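Local coordinates for cellulose biosynthesis protein BcsG (PDB 5OLT) that is required for cellulose biosynthesis, the chain being the zinc-binding extramembrane domain of a membrane protein related to the alkaline phosphatase family, at residues Q51-P54 against D55-P58; C130-F133 against D134-K138. One frame throughout, in Å; residues are numbered along the deposited sequence.

Overall arrangement
Contact 1 (51-58) and contact 2 (130-138) are both local, each made within one unbroken stretch, and their centres lie about 16 Å apart on the same side of the molecule's centre. They do not touch, nearest atoms being about 6 Å apart. Contact 1 is a surface turn in the loop between helix 27-42 and strand 60-66; its centre is about 26 Å from that of the chain, and one backbone bond closes it among proline rings. Contact 2, about 16 Å out and largely buried, starts helix 132-138, where successive carbonyls take up amides. Strand 60-66 relates the two: the loop of contact 1 leads into it, and side chains of contact 2 pack on it.

Contact 1 of 2, residues Q51-P54 against D55-P58; sequences QLPP and DAQP
Leu52 meets Ala56 through its root: CB lies 3.9 Å from Ala56 CB. Pro53 comes next. Its carbonyl O accepts the backbone N-H of Ala56 at 3.1 Å (Ala56 N to Pro53 O), which closes a type I beta turn over Pro53-Ala56. The bond is moderately bent (N-H...O 153°), with the donor 59° out of the carbonyl plane. The ring of Pro53 touches both later residues, with CG 4.1 Å from Ala56 CB and CB 3.3 Å from Asp55 OD1. Asp55 carries its carboxylate back to that ring because CG sits between the backbone N and the carbonyl carbon (chi1 60°), and the two side chains cross at about a right angle. Pro54 occupies the second turn position, where its ring restricts phi to a value close to that expected there in a type I turn. Past the turn, in the conformer described here, Gln57 folds back, NE2 giving a 3.1 Å hydrogen bond to Asp55 O. Asp55 OD1 also forms a salt bridge with Lys332, and Arg209 packs against Leu52 and Ala56. The turn lies in the surface loop leading from helix 27-42 to strand 60-66. The chemistry thus implies a turn probably stiffened by prolines and shut by a single backbone bond, with its carboxylate tied to a residue distant in sequence.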
# COMPACT_ATOMS: atom_id res chain seq x y z
N GLN A 51 -4.12 9.70 23.05
CA GLN A 51 -4.17 11.08 22.55
C GLN A 51 -2.73 11.46 22.23
O GLN A 51 -1.80 10.78 22.67
CB GLN A 51 -4.83 12.07 23.55
CG GLN A 51 -4.05 12.33 24.83
CD GLN A 51 -3.86 11.09 25.69
OE1 GLN A 51 -4.82 10.42 26.06
NE2 GLN A 51 -2.61 10.77 25.99
N LEU A 52 -2.56 12.54 21.47
CA LEU A 52 -1.22 13.03 21.20
C LEU A 52 -0.70 13.82 22.40
O LEU A 52 -1.50 14.49 23.05
CB LEU A 52 -1.24 13.92 19.96
CG LEU A 52 -1.59 13.22 18.65
CD1 LEU A 52 -1.59 14.21 17.49
CD2 LEU A 52 -0.64 12.06 18.38
N PRO A 53 0.61 13.73 22.69
CA PRO A 53 1.22 14.53 23.77
C PRO A 53 1.10 16.03 23.47
O PRO A 53 0.92 16.42 22.30
CB PRO A 53 2.69 14.09 23.75
CG PRO A 53 2.91 13.57 22.36
CD PRO A 53 1.62 12.89 22.00
N PRO A 54 1.21 16.88 24.51
CA PRO A 54 0.98 18.30 24.24
C PRO A 54 2.06 18.93 23.34
O PRO A 54 1.77 19.92 22.66
CB PRO A 54 0.96 18.94 25.66
CG PRO A 54 0.76 17.79 26.60
CD PRO A 54 1.43 16.63 25.95
N ASP A 55 3.25 18.33 23.31
CA ASP A 55 4.34 18.80 22.43
C ASP A 55 4.42 18.06 21.07
O ASP A 55 5.48 18.07 20.41
CB ASP A 55 5.67 18.71 23.17
CG ASP A 55 6.00 17.29 23.60
OD1 ASP A 55 5.09 16.41 23.59
OD2 ASP A 55 7.17 17.06 23.95
N ALA A 56 3.31 17.43 20.66
CA ALA A 56 3.26 16.77 19.34
C ALA A 56 3.39 17.83 18.25
O ALA A 56 2.98 18.98 18.42
CB ALA A 56 1.95 15.99 19.17
N GLN A 57 3.97 17.43 17.13
CA GLN A 57 4.18 18.32 16.00
C GLN A 57 3.24 17.96 14.86
O GLN A 57 3.24 16.80 14.42
CB GLN A 57 5.63 18.23 15.53
CG GLN A 57 6.62 18.58 16.62
CD GLN A 57 6.47 20.02 17.08
OE1 GLN A 57 6.58 20.93 16.28
NE2 GLN A 57 6.19 20.22 18.36
N PRO A 58 2.44 18.92 14.37
CA PRO A 58 1.52 18.67 13.24
C PRO A 58 2.31 18.36 11.97
O PRO A 58 3.39 18.89 11.73
CB PRO A 58 0.78 20.00 13.07
CG PRO A 58 0.94 20.71 14.36
CD PRO A 58 2.27 20.31 14.89

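Contact 2 of 2, residues C130-F133 against D134-K138; sequences CYLF and DNLAK
Tyr131 and Asp134, in the Asp134 conformer described here, meet side by side and point the same way: Asp134 OD2 lies 3.5 Å from Tyr131 CB, and the carboxylate is turned 41° from the phenol ring, approaching it obliquely. Asp134 has CG anti to the carbonyl carbon (chi1 -78°), which brings the carboxylate beside Tyr131 CB. Beside this pair, Tyr131 at the N-cap position offers its carbonyl to the first turn of the helix. Asn135 N donates to Tyr131 O at 3.0 Å, almost in line with the C=O bond, whereas Asp134 N reaches the same oxygen only in a weak, strongly bent bond (121°). The i to i+4 pattern then continues, Leu136 N to Leu132 O at 3.0 Å and Ala137 N to Phe133 O at 2.8 Å. On another side of the helix Leu132 CG and Leu136 CD1 are 4.4 Å apart, a loose apolar contact one turn along.

What positions this shell lies mostly just before it. The amide of Asn135 turns back over the start of the helix, where ND2 bonds to Glu129 O, and the Tyr131 hydroxyl is hydrogen-bonded to the backbone N of Ala126. Cys130 anchors the approach through its disulfide to Cys114. Farther out, the helix leans on the large mixed sheet: Phe133 packs on Ala211 and Phe213 of strand 210-216, on Gln143 of edge strand 142-147 and on Val63 of strand 60-66, while Leu136 touches Ala211 of strand 210-216 and Leu61 of strand 60-66. Helix 132-138 therefore lies against three adjacent strands at one end of the sheet, its entrance tied by the disulfide to the loop that follows helix 102-110.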
# COMPACT_ATOMS: atom_id res chain seq x y z
N CYS A 130 -9.09 -0.90 13.34
CA CYS A 130 -8.42 -1.41 12.15
C CYS A 130 -8.30 -0.35 11.06
O CYS A 130 -7.43 -0.49 10.17
CB CYS A 130 -9.14 -2.62 11.60
SG CYS A 130 -9.20 -4.00 12.77
N TYR A 131 -9.11 0.70 11.12
CA TYR A 131 -9.19 1.68 10.05
C TYR A 131 -8.16 2.76 10.27
O TYR A 131 -8.32 3.60 11.15
CB TYR A 131 -10.59 2.27 9.91
CG TYR A 131 -11.65 1.25 9.57
CD1 TYR A 131 -12.21 0.44 10.56
CD2 TYR A 131 -12.10 1.11 8.25
CE1 TYR A 131 -13.20 -0.49 10.25
CE2 TYR A 131 -13.09 0.16 7.94
CZ TYR A 131 -13.64 -0.60 8.96
OH TYR A 131 -14.61 -1.55 8.69
N LEU A 132 -7.09 2.71 9.48
CA LEU A 132 -5.95 3.62 9.67
C LEU A 132 -6.38 5.10 9.74
O LEU A 132 -5.92 5.86 10.64
CB LEU A 132 -4.97 3.41 8.51
CG LEU A 132 -3.77 4.37 8.43
CD1 LEU A 132 -2.88 4.18 9.68
CD2 LEU A 132 -3.01 4.10 7.12
N PHE A 133 -7.21 5.53 8.80
CA PHE A 133 -7.63 6.93 8.74
C PHE A 133 -8.55 7.30 9.89
O PHE A 133 -8.55 8.47 10.32
CB PHE A 133 -8.22 7.29 7.36
CG PHE A 133 -7.17 7.37 6.29
CD1 PHE A 133 -6.70 6.22 5.65
CD2 PHE A 133 -6.62 8.60 5.94
CE1 PHE A 133 -5.70 6.30 4.68
CE2 PHE A 133 -5.64 8.70 4.96
CZ PHE A 133 -5.17 7.55 4.34
N ASP A 134 -9.30 6.33 10.43
CA ASP A 134 -10.12 6.62 11.63
C ASP A 134 -9.26 6.79 12.85
O ASP A 134 -9.53 7.66 13.69
CB ASP A 134 -11.12 5.51 11.85
CG ASP A 134 -12.30 5.61 10.92
OD1 ASP A 134 -12.50 6.69 10.29
OD2 ASP A 134 -13.04 4.61 10.83
N ASN A 135 -8.21 5.97 12.96
CA ASN A 135 -7.24 6.11 14.05
C ASN A 135 -6.63 7.50 13.99
O ASN A 135 -6.46 8.15 15.02
CB ASN A 135 -6.15 5.02 13.94
CG ASN A 135 -6.69 3.62 14.24
OD1 ASN A 135 -7.63 3.46 15.04
ND2 ASN A 135 -6.13 2.62 13.60
N LEU A 136 -6.31 7.97 12.78
CA LEU A 136 -5.75 9.32 12.67
C LEU A 136 -6.78 10.41 12.92
O LEU A 136 -6.46 11.41 13.60
CB LEU A 136 -5.10 9.47 11.29
CG LEU A 136 -3.89 8.56 11.12
CD1 LEU A 136 -3.50 8.59 9.64
CD2 LEU A 136 -2.71 8.97 12.02
N ALA A 137 -8.02 10.20 12.46
CA ALA A 137 -9.08 11.21 12.69
C ALA A 137 -9.29 11.42 14.18
O ALA A 137 -9.47 12.57 14.63
CB ALA A 137 -10.38 10.81 12.04
N LYS A 138 -9.24 10.33 14.95
CA LYS A 138 -9.40 10.35 16.41
C LYS A 138 -8.35 11.22 17.08
O LYS A 138 -8.62 11.85 18.12
CB LYS A 138 -9.32 8.91 16.97
CG LYS A 138 -10.62 8.14 16.89
CD LYS A 138 -10.46 6.64 17.02
CE LYS A 138 -9.48 6.22 18.10
NZ LYS A 138 -9.58 4.76 18.39